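Local coordinates for PBP domain-containing protein (Vibrio parahaemolyticus, PDB 3MUQ), which is of unknown function but, as a PBP-superfamily protein with a signal peptide, probably binds a small solute or anion outside the cytoplasm, at residues Glu5-Ala10 / Thr32-Asp37; Asp22-Gln27 / Glu230-Phe235; Val55-Thr60 / Val200-Pro205. One frame throughout, in Å; residues are numbered along the deposited sequence.

Contact 1 of 3, residues Glu5-Ala10 / Thr32-Asp37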
loop_
_atom_site.group_PDB
_atom_site.type_symbol
_atom_site.label_atom_id
_atom_site.label_comp_id
_atom_site.label_asym_id
_atom_site.label_seq_id
_atom_site.Cartn_x
_atom_site.Cartn_y
_atom_site.Cartn_z
ATOM N N GLU A 5 -11.250 10.405 -22.615
ATOM C CA GLU A 5 -12.203 9.823 -21.670
ATOM C C GLU A 5 -11.984 10.337 -20.239
ATOM O O GLU A 5 -10.884 10.248 -19.680
ATOM C CB GLU A 5 -12.151 8.303 -21.739
ATOM C CG GLU A 5 -13.455 7.703 -22.196
ATOM C CD GLU A 5 -14.533 7.974 -21.198
ATOM O OE1 GLU A 5 -14.174 8.055 -20.008
ATOM O OE2 GLU A 5 -15.714 8.109 -21.590
ATOM N N HIS A 6 -13.034 10.894 -19.650
ATOM C CA HIS A 6 -12.841 11.750 -18.488
ATOM C C HIS A 6 -13.285 11.133 -17.171
ATOM O O HIS A 6 -14.361 10.550 -17.072
ATOM C CB HIS A 6 -13.475 13.124 -18.729
ATOM C CG HIS A 6 -12.753 13.931 -19.762
ATOM N ND1 HIS A 6 -11.755 14.833 -19.443
ATOM C CD2 HIS A 6 -12.853 13.942 -21.114
ATOM C CE1 HIS A 6 -11.286 15.376 -20.552
ATOM N NE2 HIS A 6 -11.935 14.854 -21.579
ATOM N N VAL A 7 -12.409 11.236 -16.177
ATOM C CA VAL A 7 -12.661 10.676 -14.864
ATOM C C VAL A 7 -12.642 11.824 -13.868
ATOM O O VAL A 7 -11.674 12.563 -13.795
ATOM C CB VAL A 7 -11.566 9.661 -14.469
ATOM C CG1 VAL A 7 -11.894 9.037 -13.115
ATOM C CG2 VAL A 7 -11.404 8.580 -15.556
ATOM N N ARG A 8 -13.722 11.991 -13.122
ATOM C CA ARG A 8 -13.795 13.055 -12.140
ATOM C C ARG A 8 -13.509 12.497 -10.748
ATOM O O ARG A 8 -14.183 11.566 -10.299
ATOM C CB ARG A 8 -15.175 13.727 -12.192
ATOM C CG ARG A 8 -15.512 14.308 -13.553
ATOM C CD ARG A 8 -16.873 14.995 -13.558
ATOM N NE ARG A 8 -17.977 14.059 -13.377
ATOM C CZ ARG A 8 -18.055 12.873 -13.971
ATOM N NH1 ARG A 8 -17.095 12.484 -14.807
ATOM N NH2 ARG A 8 -19.095 12.078 -13.725
ATOM N N LEU A 9 -12.509 13.078 -10.085
ATOM C CA LEU A 9 -12.083 12.680 -8.747
ATOM C C LEU A 9 -12.376 13.787 -7.751
ATOM O O LEU A 9 -11.912 14.913 -7.926
ATOM C CB LEU A 9 -10.562 12.421 -8.730
ATOM C CG LEU A 9 -9.941 12.192 -7.347
ATOM C CD1 LEU A 9 -10.475 10.883 -6.705
ATOM C CD2 LEU A 9 -8.412 12.193 -7.417
ATOM N N ALA A 10 -13.144 13.480 -6.709
ATOM C CA ALA A 10 -13.276 14.409 -5.586
ATOM C C ALA A 10 -12.228 14.049 -4.546
ATOM O O ALA A 10 -12.074 12.872 -4.184
ATOM C CB ALA A 10 -14.696 14.356 -4.964
ATOM N N THR A 32 -2.902 4.986 -19.673
ATOM C CA THR A 32 -4.244 4.509 -19.990
ATOM C C THR A 32 -5.047 5.350 -20.984
ATOM O O THR A 32 -6.018 4.871 -21.547
ATOM C CB THR A 32 -5.092 4.401 -18.720
ATOM O OG1 THR A 32 -5.305 5.715 -18.193
ATOM C CG2 THR A 32 -4.385 3.543 -17.686
ATOM N N GLY A 33 -4.655 6.600 -21.176
ATOM C CA GLY A 33 -5.429 7.515 -21.989
ATOM C C GLY A 33 -6.562 8.204 -21.235
ATOM O O GLY A 33 -7.277 9.021 -21.814
ATOM N N TYR A 34 -6.753 7.887 -19.956
ATOM C CA TYR A 34 -7.806 8.567 -19.206
ATOM C C TYR A 34 -7.302 9.908 -18.703
ATOM O O TYR A 34 -6.137 10.035 -18.310
ATOM C CB TYR A 34 -8.288 7.737 -18.018
ATOM C CG TYR A 34 -9.139 6.533 -18.368
ATOM C CD1 TYR A 34 -10.444 6.673 -18.843
ATOM C CD2 TYR A 34 -8.638 5.260 -18.202
ATOM C CE1 TYR A 34 -11.209 5.556 -19.148
ATOM C CE2 TYR A 34 -9.382 4.158 -18.502
ATOM C CZ TYR A 34 -10.660 4.299 -18.970
ATOM O OH TYR A 34 -11.369 3.152 -19.246
ATOM N N LYS A 35 -8.186 10.901 -18.701
ATOM C CA LYS A 35 -7.869 12.205 -18.125
ATOM C C LYS A 35 -8.622 12.416 -16.816
ATOM O O LYS A 35 -9.846 12.370 -16.782
ATOM C CB LYS A 35 -8.232 13.317 -19.106
ATOM C CG LYS A 35 -7.416 13.310 -20.390
ATOM C CD LYS A 35 -7.938 14.355 -21.366
ATOM C CE LYS A 35 -6.972 14.572 -22.511
ATOM N NZ LYS A 35 -5.664 15.062 -21.989
ATOM N N VAL A 36 -7.893 12.654 -15.735
ATOM C CA VAL A 36 -8.519 12.850 -14.426
ATOM C C VAL A 36 -8.699 14.335 -14.092
ATOM O O VAL A 36 -7.726 15.080 -14.055
ATOM C CB VAL A 36 -7.695 12.144 -13.312
ATOM C CG1 VAL A 36 -8.281 12.402 -11.924
ATOM C CG2 VAL A 36 -7.612 10.653 -13.587
ATOM N N ASP A 37 -9.942 14.767 -13.876
ATOM C CA ASP A 37 -10.205 16.114 -13.338
ATOM C C ASP A 37 -10.309 16.017 -11.820
ATOM O O ASP A 37 -11.066 15.204 -11.296
ATOM C CB ASP A 37 -11.520 16.713 -13.865
ATOM C CG ASP A 37 -11.494 16.997 -15.368
ATOM O OD1 ASP A 37 -10.397 17.148 -15.951
ATOM O OD2 ASP A 37 -12.589 17.080 -15.964
#

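Contact 2 of 3, residues Asp22-Gln27 / Glu230-Phe235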
loop_
_atom_site.group_PDB
_atom_site.type_symbol
_atom_site.label_atom_id
_atom_site.label_comp_id
_atom_site.label_asym_id
_atom_site.label_seq_id
_atom_site.Cartn_x
_atom_site.Cartn_y
_atom_site.Cartn_z
ATOM N N ASP A 22 -0.062 15.523 -8.772
ATOM C CA ASP A 22 0.874 15.982 -9.792
ATOM C C ASP A 22 1.905 14.912 -10.084
ATOM O O ASP A 22 2.472 14.863 -11.172
ATOM C CB ASP A 22 1.576 17.259 -9.339
ATOM C CG ASP A 22 0.627 18.422 -9.204
ATOM O OD1 ASP A 22 -0.479 18.348 -9.780
ATOM O OD2 ASP A 22 0.986 19.405 -8.523
ATOM N N TYR A 23 2.136 14.049 -9.104
ATOM C CA TYR A 23 3.091 12.956 -9.224
ATOM C C TYR A 23 2.484 11.746 -9.949
ATOM O O TYR A 23 3.176 11.028 -10.662
ATOM C CB TYR A 23 3.534 12.539 -7.822
ATOM C CG TYR A 23 4.897 11.899 -7.736
ATOM C CD1 TYR A 23 5.883 12.428 -6.905
ATOM C CD2 TYR A 23 5.204 10.761 -8.478
ATOM C CE1 TYR A 23 7.141 11.841 -6.818
ATOM C CE2 TYR A 23 6.458 10.167 -8.401
ATOM C CZ TYR A 23 7.421 10.710 -7.571
ATOM O OH TYR A 23 8.665 10.122 -7.494
ATOM N N LEU A 24 1.189 11.520 -9.756
ATOM C CA LEU A 24 0.508 10.326 -10.277
ATOM C C LEU A 24 -0.105 10.484 -11.669
ATOM O O LEU A 24 0.041 9.614 -12.536
ATOM C CB LEU A 24 -0.625 9.928 -9.328
ATOM C CG LEU A 24 -0.178 9.692 -7.895
ATOM C CD1 LEU A 24 -1.338 9.162 -7.089
ATOM C CD2 LEU A 24 0.988 8.704 -7.877
ATOM N N LEU A 25 -0.830 11.581 -11.852
ATOM C CA LEU A 25 -1.727 11.731 -12.992
ATOM C C LEU A 25 -1.064 11.662 -14.342
ATOM O O LEU A 25 -1.608 11.033 -15.246
ATOM C CB LEU A 25 -2.558 13.002 -12.877
ATOM C CG LEU A 25 -3.552 12.869 -11.720
ATOM C CD1 LEU A 25 -4.521 14.020 -11.703
ATOM C CD2 LEU A 25 -4.284 11.557 -11.840
ATOM N N PRO A 26 0.090 12.337 -14.496
ATOM C CA PRO A 26 0.803 12.303 -15.776
ATOM C C PRO A 26 1.104 10.878 -16.224
ATOM O O PRO A 26 0.841 10.530 -17.383
ATOM C CB PRO A 26 2.102 13.054 -15.466
ATOM C CG PRO A 26 1.720 14.015 -14.377
ATOM C CD PRO A 26 0.704 13.284 -13.541
ATOM N N GLN A 27 1.633 10.051 -15.321
ATOM C CA GLN A 27 1.916 8.665 -15.686
ATOM C C GLN A 27 0.631 7.891 -15.977
ATOM O O GLN A 27 0.557 7.108 -16.932
ATOM C CB GLN A 27 2.726 7.953 -14.596
ATOM C CG GLN A 27 3.302 6.602 -15.060
ATOM C CD GLN A 27 4.246 6.756 -16.248
ATOM O OE1 GLN A 27 5.164 7.577 -16.219
ATOM N NE2 GLN A 27 4.015 5.980 -17.303
ATOM N N GLU A 230 4.498 2.409 -6.957
ATOM C CA GLU A 230 5.862 2.929 -7.125
ATOM C C GLU A 230 5.856 4.457 -7.052
ATOM O O GLU A 230 6.686 5.074 -6.359
ATOM C CB GLU A 230 6.446 2.460 -8.457
ATOM C CG GLU A 230 7.925 2.752 -8.661
ATOM C CD GLU A 230 8.438 2.225 -9.994
ATOM O OE1 GLU A 230 7.611 1.778 -10.819
ATOM O OE2 GLU A 230 9.670 2.255 -10.220
ATOM N N LEU A 231 4.901 5.071 -7.748
ATOM C CA LEU A 231 4.814 6.532 -7.780
ATOM C C LEU A 231 4.356 7.131 -6.458
ATOM O O LEU A 231 4.880 8.160 -6.020
ATOM C CB LEU A 231 3.897 6.985 -8.912
ATOM C CG LEU A 231 4.474 6.546 -10.257
ATOM C CD1 LEU A 231 3.457 6.696 -11.388
ATOM C CD2 LEU A 231 5.745 7.323 -10.527
ATOM N N ILE A 232 3.368 6.494 -5.833
ATOM C CA ILE A 232 2.903 6.910 -4.513
ATOM C C ILE A 232 4.040 6.861 -3.483
ATOM O O ILE A 232 4.239 7.804 -2.697
ATOM C CB ILE A 232 1.726 6.020 -4.052
ATOM C CG1 ILE A 232 0.490 6.312 -4.909
ATOM C CG2 ILE A 232 1.432 6.213 -2.561
ATOM C CD1 ILE A 232 -0.659 5.372 -4.644
ATOM N N ASN A 233 4.792 5.765 -3.494
ATOM C CA ASN A 233 5.918 5.627 -2.584
ATOM C C ASN A 233 6.975 6.667 -2.887
ATOM O O ASN A 233 7.511 7.302 -1.972
ATOM C CB ASN A 233 6.528 4.227 -2.661
ATOM C CG ASN A 233 5.643 3.182 -2.039
ATOM O OD1 ASN A 233 4.893 3.467 -1.096
ATOM N ND2 ASN A 233 5.710 1.955 -2.567
ATOM N N GLY A 234 7.281 6.837 -4.173
ATOM C CA GLY A 234 8.240 7.849 -4.583
ATOM C C GLY A 234 7.885 9.192 -3.975
ATOM O O GLY A 234 8.748 9.923 -3.490
ATOM N N PHE A 235 6.596 9.513 -3.988
ATOM C CA PHE A 235 6.130 10.764 -3.419
ATOM C C PHE A 235 6.280 10.804 -1.889
ATOM O O PHE A 235 6.531 11.869 -1.319
ATOM C CB PHE A 235 4.675 11.018 -3.817
ATOM C CG PHE A 235 4.061 12.216 -3.145
ATOM C CD1 PHE A 235 4.297 13.496 -3.628
ATOM C CD2 PHE A 235 3.245 12.063 -2.032
ATOM C CE1 PHE A 235 3.729 14.606 -3.011
ATOM C CE2 PHE A 235 2.671 13.172 -1.406
ATOM C CZ PHE A 235 2.909 14.440 -1.897
#

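Contact 3 of 3, residues Val55-Thr60 / Val200-Pro205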
loop_
_atom_site.group_PDB
_atom_site.type_symbol
_atom_site.label_atom_id
_atom_site.label_comp_id
_atom_site.label_asym_id
_atom_site.label_seq_id
_atom_site.Cartn_x
_atom_site.Cartn_y
_atom_site.Cartn_z
ATOM N N VAL A 55 -19.322 13.101 -9.159
ATOM C CA VAL A 55 -17.993 12.643 -9.549
ATOM C C VAL A 55 -17.990 11.111 -9.651
ATOM O O VAL A 55 -18.957 10.454 -9.252
ATOM C CB VAL A 55 -16.915 13.075 -8.526
ATOM C CG1 VAL A 55 -16.779 14.603 -8.466
ATOM C CG2 VAL A 55 -17.220 12.491 -7.147
ATOM N N ASP A 56 -16.893 10.544 -10.146
ATOM C CA ASP A 56 -16.827 9.099 -10.390
ATOM C C ASP A 56 -16.189 8.307 -9.264
ATOM O O ASP A 56 -16.448 7.109 -9.128
ATOM C CB ASP A 56 -16.086 8.815 -11.688
ATOM C CG ASP A 56 -16.672 9.575 -12.861
ATOM O OD1 ASP A 56 -17.893 9.458 -13.085
ATOM O OD2 ASP A 56 -15.914 10.280 -13.556
ATOM N N LEU A 57 -15.326 8.961 -8.491
ATOM C CA LEU A 57 -14.733 8.330 -7.319
ATOM C C LEU A 57 -14.181 9.385 -6.369
ATOM O O LEU A 57 -14.040 10.555 -6.739
ATOM C CB LEU A 57 -13.651 7.312 -7.716
ATOM C CG LEU A 57 -12.247 7.814 -8.107
ATOM C CD1 LEU A 57 -11.284 6.628 -8.259
ATOM C CD2 LEU A 57 -12.281 8.656 -9.391
ATOM N N VAL A 58 -13.867 8.969 -5.143
ATOM C CA VAL A 58 -13.364 9.884 -4.132
ATOM C C VAL A 58 -12.074 9.380 -3.489
ATOM O O VAL A 58 -11.821 8.172 -3.411
ATOM C CB VAL A 58 -14.395 10.130 -2.995
ATOM C CG1 VAL A 58 -15.711 10.698 -3.540
ATOM C CG2 VAL A 58 -14.637 8.847 -2.236
HETATM N N MSE A 59 -11.256 10.318 -3.030
HETATM C CA MSE A 59 -10.037 9.980 -2.309
HETATM C C MSE A 59 -9.955 10.851 -1.072
HETATM O O MSE A 59 -9.788 12.058 -1.184
HETATM C CB MSE A 59 -8.818 10.224 -3.195
HETATM C CG MSE A 59 -7.475 9.964 -2.501
HETATM SE SE MSE A 59 -5.955 10.435 -3.642
HETATM C CE MSE A 59 -6.304 9.196 -5.132
ATOM N N THR A 60 -10.105 10.250 0.102
ATOM C CA THR A 60 -10.047 10.994 1.349
ATOM C C THR A 60 -9.200 10.227 2.374
ATOM O O THR A 60 -8.732 9.111 2.109
ATOM C CB THR A 60 -11.464 11.255 1.926
ATOM O OG1 THR A 60 -12.152 10.012 2.084
ATOM C CG2 THR A 60 -12.278 12.138 0.995
ATOM N N VAL A 200 -9.346 5.290 -1.523
ATOM C CA VAL A 200 -9.979 5.679 -2.763
ATOM C C VAL A 200 -11.206 4.786 -2.883
ATOM O O VAL A 200 -11.121 3.554 -2.706
ATOM C CB VAL A 200 -9.017 5.507 -3.971
ATOM C CG1 VAL A 200 -8.412 4.120 -3.970
ATOM C CG2 VAL A 200 -9.755 5.757 -5.289
ATOM N N ILE A 201 -12.353 5.410 -3.140
ATOM C CA ILE A 201 -13.622 4.694 -3.180
ATOM C C ILE A 201 -14.438 5.095 -4.402
ATOM O O ILE A 201 -14.628 6.285 -4.682
ATOM C CB ILE A 201 -14.450 4.987 -1.913
ATOM C CG1 ILE A 201 -13.571 4.822 -0.671
ATOM C CG2 ILE A 201 -15.700 4.090 -1.851
ATOM C CD1 ILE A 201 -14.249 5.256 0.630
ATOM N N LEU A 202 -14.927 4.093 -5.117
ATOM C CA LEU A 202 -15.697 4.312 -6.328
ATOM C C LEU A 202 -17.136 4.699 -6.011
ATOM O O LEU A 202 -17.752 4.137 -5.109
ATOM C CB LEU A 202 -15.720 3.029 -7.144
ATOM C CG LEU A 202 -14.339 2.452 -7.434
ATOM C CD1 LEU A 202 -14.494 1.178 -8.278
ATOM C CD2 LEU A 202 -13.475 3.495 -8.134
ATOM N N VAL A 203 -17.684 5.629 -6.781
ATOM C CA VAL A 203 -19.100 5.926 -6.657
ATOM C C VAL A 203 -19.905 4.717 -7.135
ATOM O O VAL A 203 -19.609 4.127 -8.175
ATOM C CB VAL A 203 -19.479 7.216 -7.406
ATOM C CG1 VAL A 203 -21.005 7.389 -7.453
ATOM C CG2 VAL A 203 -18.750 8.437 -6.752
ATOM N N ASN A 204 -20.906 4.329 -6.353
ATOM C CA ASN A 204 -21.671 3.121 -6.645
ATOM C C ASN A 204 -22.407 3.200 -7.996
ATOM O O ASN A 204 -23.325 3.996 -8.157
ATOM C CB ASN A 204 -22.660 2.879 -5.517
ATOM C CG ASN A 204 -23.402 1.559 -5.659
ATOM O OD1 ASN A 204 -23.385 0.919 -6.720
ATOM N ND2 ASN A 204 -24.054 1.139 -4.580
ATOM N N PRO A 205 -22.010 2.366 -8.971
ATOM C CA PRO A 205 -22.616 2.478 -10.309
ATOM C C PRO A 205 -24.077 2.045 -10.309
ATOM O O PRO A 205 -24.810 2.348 -11.240
ATOM C CB PRO A 205 -21.782 1.508 -11.150
ATOM C CG PRO A 205 -21.309 0.488 -10.174
ATOM C CD PRO A 205 -21.024 1.275 -8.909
HETATM O O HOH W 1 -17.520 4.616 -10.001
#

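Contact 1 of 3, residues Glu5-Ala10 / Thr32-Asp37
V7 and V36 stand side by side on the covered face of this parallel strand pair, CB of V7 4.2 Å from V36 CG2. On the same side, CB of L9 rests on V36 CG1, and CG2 of V7 reaches CD1 of the Y34 ring at 3.9 Å. With CG1 of V7 anti to the backbone N (chi1 -177°), CG2 is the methyl left on the Y34 side. Helix 20-32 closes this face and buries V7 and L9, with L21 on L9 and both L25 and F28 on V36. The backbones form a regular ladder: E5 O accepts from K35 N, V7 N gives to K35 O at 2.9 Å, V7 O takes D37 N, and L9 N finishes on D37 O with an N-H...O angle of 177°. Strand, helix and parallel neighbouring strand make a beta-alpha-beta crossover, the first unit of the periplasmic-binding-protein-like lobe. The opposite face differs in burial rather than in distance, for H6, K35 and D37 are exposed there. The H6 ring lies alongside the K35 chain, CE1 to CD 3.6 Å, while the K35 ammonium makes a salt bridge with E29. H6 ND1 stays 4.2 Å from D37 OD2, too far for a bond. Beside Y34, CB of the exposed E5 runs along the ring's CD1, its carboxylate steeply inclined (80°) to the ring.

Contact 2 of 3, residues Asp22-Gln27 / Glu230-Phe235
Helices 22-27 and 230-235 run nearly antiparallel, their N-to-C directions 155° apart and their short axes 9.3 Å from each other at closest approach. The first is kinked at P26, where the N atoms of P26 and Q27 lack a bond to the turn before. This is helix-helix packing between the first long helix of the PBP-like fold and the C-terminal helix, and the closest CA pair is L24 with L231 at 6.3 Å. All the contacts across it are van der Waals in kind. Y23 supplies the broadest surface: its ring lies against the 231-235 turn, with L231 O 3.5 Å above one face and displaced toward the rim, and F235 N over the same ring. That carbonyl is already engaged by F235 N within its own helix, so the tyrosine covers a satisfied turn. At the ring's edge L231 CD2 lies in plane, 3.6 Å from Y23 CE2. Y23 reaches this place because its CG is anti to the backbone N (chi1 -154°), which carries the ring across to the other helix. Its far end passes over G234, where the glycine lets Y23 OH lie 3.7 Å from G234 CA. Deeper in, L24 and L231 run antiparallel alongside one another, CD2 of L24 reaching L231 CB at 3.5 Å, and the same methyl meets CG1 of I232, whose side chain continues onto L81 and M82 of strand 78-90. L24 also packs on L223, and L231 on W222, both of helix 213-224. At the other end CB of Q27 touches L231 CD1, while its amide NE2 bonds to D31. F235 CB is 3.6 Å from Y23 CD1, and that CD1 lies at the edge of the phenylalanine ring, near its plane.

Contact 3 of 3, residues Val55-Thr60 / Val200-Pro205
Strands 57-60 and 200-203 run antiparallel, 157° apart in direction and 4.6 Å between axes, with V58 and I201 as the hydrogen-bonded pair and L57-L202 and M59-V200 as the non-hydrogen-bonded pairs beside it. V58 and I201 exchange both backbone bonds: V58 N gives to I201 O, and I201 N gives to V58 O at 2.8 Å, arriving in the plane of that carbonyl. The third bond, V203 N to D56 O, is set differently, for its donor stands 41° out of the carbonyl plane although the N-H itself points fairly straight at the oxygen. D56 O also accepts from a water that donates to V203 O as well; a single water thus ties D56 O to V203 O next to the last ladder bond, and this buried carbonyl has two donors. On the face carrying L57, M59, V200 and L202, CD1 of L57 presses on V200 CG2 at 3.5 Å, closer than usual for two methyls, and also meets L202 CD2. The L57 side chain sits between its own N and carbonyl carbon (chi1 79°), a crowded position that brings CD1 between V200 CG2 and L202 CD2. V58 CG2 packs on I201 CB on the other face. V203 CG2 lies 3.2 Å from V55 O, just ahead of strand 57-60. The D56 carboxylate is held by a salt bridge with R8 and a hydrogen bond from N212 N. Strand 57-60 is where the sheet changes from parallel, with 6-12, to antiparallel, with 200-203; a late returning strand thereby joins the early lobe, as in the two-lobed periplasmic-binding-protein fold.

Contact 3 is wholly buried, contact 2 partly so, and contact 1 lies at the surface. Contacts 1 and 3 share one sheet, since strands 6-12 and 57-60 are neighbours in it: the A10 O to M59 N pair, a probable hydrogen bond at 2.9 Å, joins them. Both rest on backbone ladders, but contact 1 has an exposed face of charged and polar side chains, whereas aliphatic side chains dominate contact 3. Contact 2 instead packs two helices through side chains alone and touches contact 1 where L25 CD2 meets V36 CB, helix 20-32 leading directly into strand 35-41. Contacts 2 and 3 do not touch, their nearest atoms being about 5 Å apart.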